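Local coordinates for protein probable ss-1,3-N-acetylglucosaminyltransferase (Staphylococcus aureus subsp. aureus N315, PDB 6H1J) that is a probable glycosyltransferase that joins a family 2 GT-A domain to a helical linker domain, at residues L54-D59 and G76-K81; N302-T307 and E328-N333; N131-I136 and N209-S214. All coordinates share one frame; numbering follows the deposited sequence.

Contact 1: L54-D59 and G76-K81; sequences LIIIDD and GLVRFK
Arg79 O takes the N-H of Ile56 at 2.8 Å from Ile56 N, in a nearly straight bond (171° at the hydrogen). The CA-H of Ile55 also leans on this oxygen. The other three rungs of the parallel pairing run from Arg79 N to Leu54 O, Lys81 N to Ile56 O and Asp58 N to Lys81 O. Of these, Arg79 N to Leu54 O is the shortest, at 2.9 Å. Just before the pairing begins, a water bridges Leu54 N and Leu77 O.

Arg79 and Ile55 lie side by side on one face of the sheet, where Arg79 NH1 comes 4.0 Å from Ile55 CD1. The guanidinium finds its charge partner in Glu53 and also bonds to Met100 O. Just before the paired residues, Val78 points toward the other strand and divides its methyls: CG1 rests 3.8 Å from Leu54 CD2, whereas CG2 meets Ile56 CD1 at 4.0 Å. The other face carries Ile56 and Phe80. Phe80 has its CG anti to the backbone N (chi1 167°), which carries the ring along the strand direction until its CE1 edge meets Asp58 CB at 3.8 Å. The Asp58 carboxylate leads away from Phe80, and its OD1 is held by Ser61 and Thr28.

The contact closes the beta-alpha-beta unit of strand 52-58, helix 66-72 and strand 79-82 in the GT-A domain. Helix 66-72 covers Ile56 and Phe80, helix 91-100 packs on the face of Ile55, Ile57 and Lys81, and strand 22-28 pairs with strand 52-58 along its other edge.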
ATOM      1  N   LEU B  54      18.652  49.477 -16.759  1.00 21.13           N
ATOM      2  CA  LEU B  54      18.365  48.771 -15.525  1.00 22.53           C
ATOM      3  C   LEU B  54      17.201  49.513 -14.857  1.00 24.00           C
ATOM      4  O   LEU B  54      17.337  50.694 -14.539  1.00 24.14           O
ATOM      5  CB  LEU B  54      19.607  48.799 -14.618  1.00 23.15           C
ATOM      6  CG  LEU B  54      19.441  48.186 -13.227  1.00 23.00           C
ATOM      7  CD1 LEU B  54      18.832  46.789 -13.276  1.00 23.84           C
ATOM      8  CD2 LEU B  54      20.775  48.145 -12.487  1.00 24.51           C
ATOM      9  N   ILE B  55      16.079  48.819 -14.662  1.00 23.19           N
ATOM     10  CA  ILE B  55      14.908  49.351 -13.944  1.00 25.53           C
ATOM     11  C   ILE B  55      14.895  48.697 -12.567  1.00 25.93           C
ATOM     12  O   ILE B  55      14.765  47.478 -12.491  1.00 24.76           O
ATOM     13  CB  ILE B  55      13.585  49.083 -14.697  1.00 26.37           C
ATOM     14  CG1 ILE B  55      13.656  49.525 -16.166  1.00 26.93           C
ATOM     15  CG2 ILE B  55      12.427  49.749 -13.967  1.00 28.08           C
ATOM     16  CD1 ILE B  55      12.439  49.182 -16.997  1.00 28.47           C
ATOM     17  N   ILE B  56      15.093  49.502 -11.512  1.00 25.76           N
ATOM     18  CA  ILE B  56      15.074  49.015 -10.133  1.00 26.69           C
ATOM     19  C   ILE B  56      13.727  49.407  -9.522  1.00 29.17           C
ATOM     20  O   ILE B  56      13.371  50.564  -9.543  1.00 33.29           O
ATOM     21  CB  ILE B  56      16.245  49.562  -9.314  1.00 27.10           C
ATOM     22  CG1 ILE B  56      17.583  49.303 -10.001  1.00 26.79           C
ATOM     23  CG2 ILE B  56      16.210  49.012  -7.886  1.00 29.09           C
ATOM     24  CD1 ILE B  56      18.758  49.967  -9.339  1.00 27.64           C
ATOM     25  N   ILE B  57      13.008  48.421  -8.967  1.00 29.90           N
ATOM     26  CA  ILE B  57      11.766  48.660  -8.242  1.00 33.76           C
ATOM     27  C   ILE B  57      11.942  48.190  -6.795  1.00 34.70           C
ATOM     28  O   ILE B  57      12.065  47.010  -6.527  1.00 31.21           O
ATOM     29  CB  ILE B  57      10.559  47.966  -8.905  1.00 35.95           C
ATOM     30  CG1 ILE B  57      10.426  48.355 -10.382  1.00 35.30           C
ATOM     31  CG2 ILE B  57       9.288  48.288  -8.132  1.00 36.97           C
ATOM     32  CD1 ILE B  57      11.017  47.357 -11.325  1.00 39.76           C
ATOM     33  N   ASP B  58      11.944  49.152  -5.868  1.00 35.67           N
ATOM     34  CA  ASP B  58      12.102  48.868  -4.481  1.00 35.41           C
ATOM     35  C   ASP B  58      10.708  48.659  -3.891  1.00 37.48           C
ATOM     36  O   ASP B  58       9.820  49.537  -4.039  1.00 35.69           O
ATOM     37  CB  ASP B  58      12.832  49.986  -3.740  1.00 37.07           C
ATOM     38  CG  ASP B  58      13.080  49.635  -2.281  1.00 38.62           C
ATOM     39  OD1 ASP B  58      13.904  48.725  -2.023  1.00 37.10           O
ATOM     40  OD2 ASP B  58      12.418  50.251  -1.413  1.00 40.29           O
ATOM     41  N   ASP B  59      10.558  47.516  -3.202  1.00 37.06           N
ATOM     42  CA  ASP B  59       9.306  47.101  -2.593  1.00 41.72           C
ATOM     43  C   ASP B  59       9.172  47.736  -1.195  1.00 44.93           C
ATOM     44  O   ASP B  59       8.976  47.037  -0.191  1.00 44.37           O
ATOM     45  CB  ASP B  59       9.235  45.572  -2.558  1.00 41.61           C
ATOM     46  CG  ASP B  59       7.825  45.000  -2.598  1.00 43.63           C
ATOM     47  OD1 ASP B  59       6.866  45.781  -2.461  1.00 42.70           O
ATOM     48  OD2 ASP B  59       7.711  43.772  -2.815  1.00 46.09           O
ATOM     49  N   GLY B  76      20.728  58.495 -12.276  1.00 26.93           N
ATOM     50  CA  GLY B  76      21.141  58.898 -13.591  1.00 26.99           C
ATOM     51  C   GLY B  76      21.658  57.745 -14.414  1.00 27.06           C
ATOM     52  O   GLY B  76      21.801  57.924 -15.621  1.00 27.69           O
ATOM     53  N   LEU B  77      21.929  56.572 -13.797  1.00 24.81           N
ATOM     54  CA  LEU B  77      22.439  55.421 -14.536  1.00 24.48           C
ATOM     55  C   LEU B  77      21.409  54.289 -14.577  1.00 23.76           C
ATOM     56  O   LEU B  77      21.616  53.327 -15.299  1.00 22.54           O
ATOM     57  CB  LEU B  77      23.748  54.915 -13.926  1.00 24.92           C
ATOM     58  CG  LEU B  77      24.881  55.934 -13.832  1.00 25.28           C
ATOM     59  CD1 LEU B  77      26.122  55.304 -13.195  1.00 26.12           C
ATOM     60  CD2 LEU B  77      25.237  56.503 -15.191  1.00 25.82           C
ATOM     61  N   VAL B  78      20.321  54.432 -13.816  1.00 24.25           N
ATOM     62  CA  VAL B  78      19.286  53.458 -13.691  1.00 25.62           C
ATOM     63  C   VAL B  78      17.954  54.204 -13.699  1.00 27.64           C
ATOM     64  O   VAL B  78      17.878  55.396 -13.391  1.00 25.52           O
ATOM     65  CB  VAL B  78      19.440  52.644 -12.390  1.00 26.87           C
ATOM     66  CG1 VAL B  78      20.803  51.966 -12.311  1.00 27.07           C
ATOM     67  CG2 VAL B  78      19.189  53.514 -11.164  1.00 28.86           C
ATOM     68  N   ARG B  79      16.885  53.488 -14.028  1.00 27.22           N
ATOM     69  CA  ARG B  79      15.567  54.006 -13.749  1.00 30.48           C
ATOM     70  C   ARG B  79      15.092  53.377 -12.442  1.00 31.51           C
ATOM     71  O   ARG B  79      15.354  52.215 -12.171  1.00 33.57           O
ATOM     72  CB  ARG B  79      14.653  53.708 -14.932  1.00 31.83           C
ATOM     73  CG  ARG B  79      15.145  54.355 -16.217  1.00 31.81           C
ATOM     74  CD  ARG B  79      14.272  53.914 -17.362  1.00 33.34           C
ATOM     75  NE  ARG B  79      12.875  54.223 -17.081  1.00 34.05           N
ATOM     76  CZ  ARG B  79      11.870  53.675 -17.728  1.00 33.30           C
ATOM     77  NH1 ARG B  79      12.133  52.765 -18.657  1.00 34.17           N
ATOM     78  NH2 ARG B  79      10.628  54.056 -17.470  1.00 30.58           N
ATOM     79  N   PHE B  80      14.401  54.158 -11.633  1.00 33.14           N
ATOM     80  CA  PHE B  80      14.071  53.726 -10.301  1.00 37.55           C
ATOM     81  C   PHE B  80      12.644  54.155  -9.945  1.00 38.55           C
ATOM     82  O   PHE B  80      12.255  55.273 -10.205  1.00 35.11           O
ATOM     83  CB  PHE B  80      15.097  54.284  -9.311  1.00 41.17           C
ATOM     84  CG  PHE B  80      14.686  54.148  -7.876  1.00 43.35           C
ATOM     85  CD1 PHE B  80      14.630  52.894  -7.274  1.00 44.09           C
ATOM     86  CD2 PHE B  80      14.299  55.258  -7.143  1.00 46.44           C
ATOM     87  CE1 PHE B  80      14.243  52.764  -5.944  1.00 44.74           C
ATOM     88  CE2 PHE B  80      13.888  55.122  -5.820  1.00 48.68           C
ATOM     89  CZ  PHE B  80      13.857  53.874  -5.226  1.00 47.44           C
ATOM     90  N   LYS B  81      11.899  53.239  -9.314  1.00 41.05           N
ATOM     91  CA  LYS B  81      10.597  53.537  -8.728  1.00 43.08           C
ATOM     92  C   LYS B  81      10.501  52.849  -7.357  1.00 45.70           C
ATOM     93  O   LYS B  81      10.868  51.686  -7.204  1.00 41.60           O
ATOM     94  CB  LYS B  81       9.505  53.119  -9.713  1.00 44.43           C
ATOM     95  CG  LYS B  81       8.096  53.132  -9.144  1.00 50.62           C
ATOM     96  CD  LYS B  81       7.018  53.054 -10.193  1.00 53.65           C
ATOM     97  CE  LYS B  81       6.659  54.402 -10.775  1.00 58.29           C
ATOM     98  NZ  LYS B  81       5.711  54.269 -11.903  1.00 64.67           N
TER
HETATM   99  O   HOH W   1      20.066  52.017 -16.862  1.00 27.36           O

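Contact 2: N302-T307 and E328-N333; sequences NNFSKT and EAIRQN
Ser305, midway along its segment of helix 294-308, faces the end of helix 324-331, with Ser305 CA 5.2 Å from Arg331 CA. The second segment leaves helical geometry at Asn333, whose positive phi (67°) marks a Schellman motif. One of its bonds back into the last turn runs from Asn333 N to Ile330 O, over 3.0 Å.

That same carbonyl is used by the other helix. Ser305 OG donates to Ile330 O at 2.7 Å in the carbonyl plane; with Asn333 N this gives the oxygen two donors. The hydroxyl reaches it because OG stands anti to the backbone N of Ser305 (chi1 -173°), and Asn333 CB closes over it 3.5 Å from OG. Farther along, the amides of Asn302 and Asn333 meet with their planes almost perpendicular. Asn333 ND2 donates to Asn302 OD1 at 2.8 Å, but from well above the carbonyl plane of Asn302 instead of along a lone pair. Asn302 ND2 turns back to Ile298 O in its own helix.

The apolar part of the contact is Ile330 against Phe304. Ile330 CG2 sits over one face of the ring, 4.0 Å from the centroid in a CH-pi contact, while CD1 touches the ring atom CE2 at 3.7 Å. Phe304 also stacks with Phe245 of helix 244-256, and Ile330 touches Val338 of helix 335-344, which places the contact within the helical packing of the TarS-type linker domain.

Chemically, the buried hydroxyl of Ser305 adds to the bond that Ile330 O already takes from Asn333 N, so both polar groups are paired inside the interface. The amide bond between Asn333 and Asn302, at partly exposed residues, is made off the lone-pair direction of Asn302 OD1.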
ATOM      1  N   ASN B 302      -5.922  16.649  -1.080  1.00 19.93           N
ATOM      2  CA  ASN B 302      -7.153  16.952  -1.732  1.00 21.23           C
ATOM      3  C   ASN B 302      -6.948  18.040  -2.793  1.00 20.44           C
ATOM      4  O   ASN B 302      -7.432  17.928  -3.908  1.00 20.53           O
ATOM      5  CB  ASN B 302      -8.226  17.357  -0.728  1.00 23.06           C
ATOM      6  CG  ASN B 302      -8.989  16.143  -0.239  1.00 27.34           C
ATOM      7  OD1 ASN B 302     -10.041  15.814  -0.779  1.00 28.42           O
ATOM      8  ND2 ASN B 302      -8.462  15.475   0.773  1.00 25.48           N
ATOM      9  N   ASN B 303      -6.180  19.071  -2.464  1.00 21.07           N
ATOM     10  CA  ASN B 303      -5.913  20.134  -3.443  1.00 21.13           C
ATOM     11  C   ASN B 303      -5.091  19.587  -4.609  1.00 19.90           C
ATOM     12  O   ASN B 303      -5.344  19.937  -5.747  1.00 20.80           O
ATOM     13  CB  ASN B 303      -5.238  21.345  -2.802  1.00 20.75           C
ATOM     14  CG  ASN B 303      -6.151  22.123  -1.887  1.00 22.48           C
ATOM     15  OD1 ASN B 303      -7.356  22.209  -2.123  1.00 21.48           O
ATOM     16  ND2 ASN B 303      -5.563  22.718  -0.844  1.00 22.47           N
ATOM     17  N   PHE B 304      -4.137  18.698  -4.333  1.00 20.18           N
ATOM     18  CA  PHE B 304      -3.355  18.042  -5.391  1.00 20.59           C
ATOM     19  C   PHE B 304      -4.273  17.185  -6.305  1.00 20.81           C
ATOM     20  O   PHE B 304      -4.293  17.329  -7.544  1.00 20.02           O
ATOM     21  CB  PHE B 304      -2.257  17.222  -4.719  1.00 21.27           C
ATOM     22  CG  PHE B 304      -1.093  16.840  -5.591  1.00 21.36           C
ATOM     23  CD1 PHE B 304      -1.154  16.965  -6.965  1.00 21.05           C
ATOM     24  CD2 PHE B 304       0.039  16.286  -5.021  1.00 22.77           C
ATOM     25  CE1 PHE B 304      -0.090  16.563  -7.756  1.00 23.92           C
ATOM     26  CE2 PHE B 304       1.115  15.908  -5.814  1.00 22.84           C
ATOM     27  CZ  PHE B 304       1.043  16.042  -7.178  1.00 22.70           C
ATOM     28  N   SER B 305      -5.135  16.399  -5.667  1.00 20.11           N
ATOM     29  CA  SER B 305      -6.058  15.496  -6.327  1.00 20.82           C
ATOM     30  C   SER B 305      -7.002  16.249  -7.278  1.00 21.32           C
ATOM     31  O   SER B 305      -7.235  15.826  -8.471  1.00 19.15           O
ATOM     32  CB  SER B 305      -6.835  14.715  -5.304  1.00 19.29           C
ATOM     33  OG  SER B 305      -7.612  13.734  -5.966  1.00 23.18           O
ATOM     34  N   LYS B 306      -7.598  17.325  -6.771  1.00 22.41           N
ATOM     35  CA  LYS B 306      -8.606  17.990  -7.534  1.00 26.20           C
ATOM     36  C   LYS B 306      -7.950  18.773  -8.679  1.00 25.33           C
ATOM     37  O   LYS B 306      -8.559  18.911  -9.746  1.00 22.23           O
ATOM     38  CB  LYS B 306      -9.523  18.821  -6.639  1.00 29.85           C
ATOM     39  CG  LYS B 306      -8.962  20.113  -6.109  1.00 37.08           C
ATOM     40  CD  LYS B 306      -9.949  20.831  -5.202  1.00 43.58           C
ATOM     41  CE  LYS B 306     -10.111  20.172  -3.844  1.00 45.50           C
ATOM     42  NZ  LYS B 306     -11.515  20.248  -3.367  1.00 50.62           N
ATOM     43  N   THR B 307      -6.681  19.168  -8.497  1.00 22.49           N
ATOM     44  CA  THR B 307      -5.930  19.821  -9.554  1.00 21.42           C
ATOM     45  C   THR B 307      -5.606  18.811 -10.663  1.00 21.53           C
ATOM     46  O   THR B 307      -5.828  19.067 -11.836  1.00 17.98           O
ATOM     47  CB  THR B 307      -4.675  20.503  -8.997  1.00 22.61           C
ATOM     48  OG1 THR B 307      -5.154  21.487  -8.072  1.00 22.39           O
ATOM     49  CG2 THR B 307      -3.799  21.079 -10.087  1.00 22.48           C
ATOM     50  N   GLU B 328      -1.758   7.435  -9.523  1.00 20.67           N
ATOM     51  CA  GLU B 328      -3.143   6.953  -9.442  1.00 21.54           C
ATOM     52  C   GLU B 328      -3.705   7.208  -8.029  1.00 21.12           C
ATOM     53  O   GLU B 328      -4.896   7.578  -7.872  1.00 19.72           O
ATOM     54  CB  GLU B 328      -3.236   5.483  -9.849  1.00 24.40           C
ATOM     55  CG  GLU B 328      -4.659   4.962  -9.888  1.00 27.07           C
ATOM     56  CD  GLU B 328      -5.522   5.708 -10.898  1.00 31.54           C
ATOM     57  OE1 GLU B 328      -5.056   5.877 -12.042  1.00 33.85           O
ATOM     58  OE2 GLU B 328      -6.638   6.151 -10.537  1.00 27.01           O
ATOM     59  N   ALA B 329      -2.855   7.037  -7.008  1.00 19.58           N
ATOM     60  CA  ALA B 329      -3.260   7.280  -5.635  1.00 20.25           C
ATOM     61  C   ALA B 329      -3.674   8.739  -5.418  1.00 21.95           C
ATOM     62  O   ALA B 329      -4.696   9.005  -4.760  1.00 20.46           O
ATOM     63  CB  ALA B 329      -2.151   6.850  -4.709  1.00 21.97           C
ATOM     64  N   ILE B 330      -2.951   9.682  -6.048  1.00 20.34           N
ATOM     65  CA  ILE B 330      -3.322  11.068  -5.974  1.00 19.79           C
ATOM     66  C   ILE B 330      -4.666  11.306  -6.677  1.00 19.12           C
ATOM     67  O   ILE B 330      -5.560  12.024  -6.130  1.00 19.67           O
ATOM     68  CB  ILE B 330      -2.177  11.974  -6.486  1.00 20.57           C
ATOM     69  CG1 ILE B 330      -0.965  11.921  -5.543  1.00 22.31           C
ATOM     70  CG2 ILE B 330      -2.676  13.399  -6.641  1.00 22.25           C
ATOM     71  CD1 ILE B 330       0.355  12.293  -6.179  1.00 21.61           C
ATOM     72  N   ARG B 331      -4.834  10.757  -7.884  1.00 20.51           N
ATOM     73  CA  ARG B 331      -6.097  10.870  -8.621  1.00 21.80           C
ATOM     74  C   ARG B 331      -7.272  10.330  -7.796  1.00 22.84           C
ATOM     75  O   ARG B 331      -8.332  10.959  -7.759  1.00 23.81           O
ATOM     76  CB  ARG B 331      -6.043  10.140  -9.959  1.00 22.99           C
ATOM     77  CG  ARG B 331      -5.260  10.868 -11.037  1.00 22.85           C
ATOM     78  CD  ARG B 331      -5.680  10.430 -12.438  1.00 23.23           C
ATOM     79  NE  ARG B 331      -4.865  11.104 -13.454  1.00 22.08           N
ATOM     80  CZ  ARG B 331      -5.194  12.233 -14.039  1.00 20.03           C
ATOM     81  NH1 ARG B 331      -6.310  12.850 -13.679  1.00 19.29           N
ATOM     82  NH2 ARG B 331      -4.424  12.698 -15.016  1.00 19.74           N
ATOM     83  N   GLN B 332      -7.055   9.202  -7.112  1.00 22.12           N
ATOM     84  CA  GLN B 332      -8.071   8.600  -6.250  1.00 24.66           C
ATOM     85  C   GLN B 332      -8.244   9.331  -4.910  1.00 23.56           C
ATOM     86  O   GLN B 332      -9.151   8.956  -4.133  1.00 23.47           O
ATOM     87  CB  GLN B 332      -7.711   7.137  -5.951  1.00 23.66           C
ATOM     88  CG  GLN B 332      -7.685   6.242  -7.187  1.00 25.05           C
ATOM     89  CD  GLN B 332      -9.017   6.129  -7.878  1.00 28.27           C
ATOM     90  OE1 GLN B 332     -10.064   6.318  -7.283  1.00 29.90           O
ATOM     91  NE2 GLN B 332      -8.988   5.794  -9.153  1.00 28.28           N
ATOM     92  N   ASN B 333      -7.333  10.241  -4.550  1.00 22.95           N
ATOM     93  CA  ASN B 333      -7.500  11.041  -3.337  1.00 25.47           C
ATOM     94  C   ASN B 333      -7.404  10.120  -2.104  1.00 26.19           C
ATOM     95  O   ASN B 333      -8.208  10.239  -1.181  1.00 25.17           O
ATOM     96  CB  ASN B 333      -8.847  11.777  -3.328  1.00 27.00           C
ATOM     97  CG  ASN B 333      -8.901  12.886  -2.306  1.00 30.63           C
ATOM     98  OD1 ASN B 333      -7.877  13.474  -1.980  1.00 34.26           O
ATOM     99  ND2 ASN B 333     -10.089  13.212  -1.823  1.00 35.01           N
TER

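Contact 3: N131-I136 and N209-S214; sequences NSDLII and NSKNYS
The parallel pairing of strands 134-142 and 213-216 begins here, where Leu134 sits beside Tyr213 and Ile135 beside Ser214 in the central sheet. Ser214 N donates to Leu134 O and Ile136 N to Ser214 O, each at 2.9 Å between N and O.

The residues leading into the strands are tied together more elaborately. Asn212 O accepts two neighbouring backbone N-H groups. Asp133 N is the nearer, at 2.7 Å from Asn212 O, and Leu134 N the second. In return, the side chain of Asp133 reaches across: with CG beside its own backbone N (chi1 -56°), OD2 takes the N-H groups of both Lys211 and Asn212. Both come to the anti side of the carboxylate; the bond from Asn212 N is the shorter, 3.1 Å to OD2. Asp133 CB meanwhile packs 3.5 Å from Ser210 CB.

Asn212 also sends its side chain to Asn131, the residue that ends helix 119-129 in a Schellman motif. Asn212 ND2 reaches Asn131 O at 3.0 Å, a nearly straight bond (165°) that lies in the plane of the donor amide but above that of the acceptor carbonyl. A water accepts from Asn212 ND2 and, weakly, from Asn131 ND2. Ser132 OG and Ser214 OG lie 2.5 Å apart; Ser214 OG has its hydrogen bond with Ala159 O.

Asp133 and Asn212 thus hold each other reciprocally, through side chain to backbone and backbone to backbone. The two N-H groups directed at OD2 would be expected to stabilise the negative charge of the carboxylate, and Lys211, whose NZ stays 5.4 Å from Asp133 OD2, could add only a longer-range attraction.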
ATOM      1  N   ASN B 131      15.982  34.528 -34.194  1.00 23.33           N
ATOM      2  CA  ASN B 131      14.585  35.016 -34.066  1.00 25.51           C
ATOM      3  C   ASN B 131      13.953  34.467 -32.781  1.00 24.09           C
ATOM      4  O   ASN B 131      12.821  33.995 -32.805  1.00 24.69           O
ATOM      5  CB  ASN B 131      13.756  34.691 -35.326  1.00 29.98           C
ATOM      6  CG  ASN B 131      12.385  35.362 -35.383  1.00 34.88           C
ATOM      7  OD1 ASN B 131      12.171  36.433 -34.812  1.00 39.57           O
ATOM      8  ND2 ASN B 131      11.430  34.738 -36.070  1.00 39.08           N
ATOM      9  N   SER B 132      14.682  34.539 -31.648  1.00 25.73           N
ATOM     10  CA  SER B 132      14.250  33.850 -30.396  1.00 25.04           C
ATOM     11  C   SER B 132      13.242  34.701 -29.619  1.00 24.42           C
ATOM     12  O   SER B 132      13.444  35.888 -29.454  1.00 23.16           O
ATOM     13  CB  SER B 132      15.401  33.499 -29.510  1.00 23.96           C
ATOM     14  OG  SER B 132      16.357  32.750 -30.202  1.00 26.46           O
ATOM     15  N   ASP B 133      12.199  34.042 -29.095  1.00 23.48           N
ATOM     16  CA  ASP B 133      11.248  34.658 -28.153  1.00 23.01           C
ATOM     17  C   ASP B 133      11.850  34.611 -26.744  1.00 22.19           C
ATOM     18  O   ASP B 133      11.568  35.472 -25.887  1.00 20.56           O
ATOM     19  CB  ASP B 133       9.871  34.002 -28.243  1.00 24.39           C
ATOM     20  CG  ASP B 133       9.302  34.030 -29.652  1.00 29.34           C
ATOM     21  OD1 ASP B 133       9.160  35.175 -30.169  1.00 28.50           O
ATOM     22  OD2 ASP B 133       9.033  32.898 -30.241  1.00 27.63           O
ATOM     23  N   LEU B 134      12.705  33.615 -26.509  1.00 20.78           N
ATOM     24  CA  LEU B 134      13.217  33.351 -25.184  1.00 21.62           C
ATOM     25  C   LEU B 134      14.661  32.877 -25.305  1.00 20.35           C
ATOM     26  O   LEU B 134      14.934  32.016 -26.104  1.00 19.61           O
ATOM     27  CB  LEU B 134      12.350  32.269 -24.532  1.00 21.59           C
ATOM     28  CG  LEU B 134      12.760  31.850 -23.118  1.00 22.43           C
ATOM     29  CD1 LEU B 134      12.673  33.024 -22.150  1.00 22.96           C
ATOM     30  CD2 LEU B 134      11.925  30.671 -22.636  1.00 23.06           C
ATOM     31  N   ILE B 135      15.565  33.480 -24.535  1.00 19.27           N
ATOM     32  CA  ILE B 135      16.975  33.064 -24.512  1.00 19.52           C
ATOM     33  C   ILE B 135      17.350  32.781 -23.052  1.00 19.62           C
ATOM     34  O   ILE B 135      17.140  33.625 -22.161  1.00 18.62           O
ATOM     35  CB  ILE B 135      17.926  34.116 -25.136  1.00 20.46           C
ATOM     36  CG1 ILE B 135      17.382  34.696 -26.441  1.00 20.66           C
ATOM     37  CG2 ILE B 135      19.319  33.531 -25.325  1.00 20.97           C
ATOM     38  CD1 ILE B 135      16.576  35.956 -26.281  1.00 21.54           C
ATOM     39  N   ILE B 136      18.000  31.635 -22.846  1.00 19.36           N
ATOM     40  CA  ILE B 136      18.328  31.128 -21.540  1.00 19.81           C
ATOM     41  C   ILE B 136      19.846  30.915 -21.478  1.00 20.33           C
ATOM     42  O   ILE B 136      20.397  30.118 -22.231  1.00 20.27           O
ATOM     43  CB  ILE B 136      17.584  29.802 -21.270  1.00 20.13           C
ATOM     44  CG1 ILE B 136      16.071  29.932 -21.459  1.00 20.78           C
ATOM     45  CG2 ILE B 136      17.948  29.297 -19.889  1.00 19.13           C
ATOM     46  CD1 ILE B 136      15.365  28.615 -21.602  1.00 25.12           C
ATOM     47  N   ASN B 209       2.941  30.628 -25.362  1.00 22.34           N
ATOM     48  CA  ASN B 209       2.561  31.671 -26.287  1.00 22.66           C
ATOM     49  C   ASN B 209       3.718  32.008 -27.234  1.00 24.12           C
ATOM     50  O   ASN B 209       3.655  33.029 -27.927  1.00 23.94           O
ATOM     51  CB  ASN B 209       2.080  32.917 -25.539  1.00 25.70           C
ATOM     52  CG  ASN B 209       0.688  32.757 -24.976  1.00 26.71           C
ATOM     53  OD1 ASN B 209      -0.283  32.752 -25.716  1.00 27.40           O
ATOM     54  ND2 ASN B 209       0.599  32.567 -23.671  1.00 29.34           N
ATOM     55  N   SER B 210       4.762  31.168 -27.282  1.00 22.04           N
ATOM     56  CA  SER B 210       5.906  31.427 -28.164  1.00 24.64           C
ATOM     57  C   SER B 210       6.476  30.105 -28.694  1.00 24.39           C
ATOM     58  O   SER B 210       6.232  29.065 -28.115  1.00 25.54           O
ATOM     59  CB  SER B 210       6.969  32.222 -27.415  1.00 24.80           C
ATOM     60  OG  SER B 210       7.451  31.480 -26.295  1.00 26.73           O
ATOM     61  N   LYS B 211       7.261  30.155 -29.776  1.00 23.46           N
ATOM     62  CA  LYS B 211       7.735  28.912 -30.378  1.00 26.58           C
ATOM     63  C   LYS B 211       9.254  28.818 -30.403  1.00 23.28           C
ATOM     64  O   LYS B 211       9.771  27.710 -30.445  1.00 22.53           O
ATOM     65  CB  LYS B 211       7.188  28.741 -31.804  1.00 32.18           C
ATOM     66  CG  LYS B 211       7.361  29.945 -32.711  1.00 37.82           C
ATOM     67  CD  LYS B 211       7.079  29.637 -34.188  1.00 46.30           C
ATOM     68  CE  LYS B 211       6.681  30.866 -34.977  1.00 49.21           C
ATOM     69  NZ  LYS B 211       7.838  31.699 -35.377  1.00 49.25           N
ATOM     70  N   ASN B 212       9.962  29.959 -30.351  1.00 21.26           N
ATOM     71  CA  ASN B 212      11.391  29.964 -30.592  1.00 21.62           C
ATOM     72  C   ASN B 212      12.158  30.236 -29.283  1.00 20.72           C
ATOM     73  O   ASN B 212      12.107  31.343 -28.720  1.00 20.46           O
ATOM     74  CB  ASN B 212      11.752  30.993 -31.657  1.00 22.47           C
ATOM     75  CG  ASN B 212      11.320  30.606 -33.049  1.00 25.77           C
ATOM     76  OD1 ASN B 212      10.862  29.488 -33.289  1.00 24.83           O
ATOM     77  ND2 ASN B 212      11.463  31.536 -33.977  1.00 25.77           N
ATOM     78  N   TYR B 213      12.907  29.226 -28.832  1.00 20.16           N
ATOM     79  CA  TYR B 213      13.651  29.275 -27.606  1.00 20.14           C
ATOM     80  C   TYR B 213      15.113  28.935 -27.930  1.00 20.96           C
ATOM     81  O   TYR B 213      15.364  28.056 -28.737  1.00 21.95           O
ATOM     82  CB  TYR B 213      13.116  28.243 -26.599  1.00 19.50           C
ATOM     83  CG  TYR B 213      11.627  28.004 -26.647  1.00 19.92           C
ATOM     84  CD1 TYR B 213      10.724  29.049 -26.534  1.00 18.43           C
ATOM     85  CD2 TYR B 213      11.119  26.716 -26.750  1.00 20.03           C
ATOM     86  CE1 TYR B 213       9.353  28.814 -26.585  1.00 18.85           C
ATOM     87  CE2 TYR B 213       9.750  26.462 -26.761  1.00 18.55           C
ATOM     88  CZ  TYR B 213       8.862  27.517 -26.678  1.00 19.17           C
ATOM     89  OH  TYR B 213       7.521  27.255 -26.688  1.00 20.63           O
ATOM     90  N   SER B 214      16.051  29.590 -27.256  1.00 18.77           N
ATOM     91  CA  SER B 214      17.476  29.370 -27.444  1.00 19.90           C
ATOM     92  C   SER B 214      18.137  29.201 -26.083  1.00 19.55           C
ATOM     93  O   SER B 214      17.706  29.801 -25.105  1.00 19.97           O
ATOM     94  CB  SER B 214      18.114  30.531 -28.177  1.00 23.04           C
ATOM     95  OG  SER B 214      17.497  30.703 -29.440  1.00 26.93           O
TER
HETATM   96  O   HOH W   2      12.268  31.518 -37.073  1.00 38.07           O

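How the contacts relate
Contacts 1 and 3 belong to the same mixed sheet, joining different strand pairs: their centres are 26 Å apart and their nearest atoms about 16 Å. Contact 2 lies apart, among the helices of the linker domain, with its centre 44 Å from that of contact 1 and 34 Å from that of contact 3. Contacts 1 and 2 fall on opposite sides of the chain's centre. Along the chain the three follow in series: contact 1, contact 3, then contact 2. A magnesium ion lies about 12 Å from the side chain of Leu54 in contact 1, and a different one about 12 Å from the side chain of Asn333 in contact 2; neither residue is a ligand at that distance.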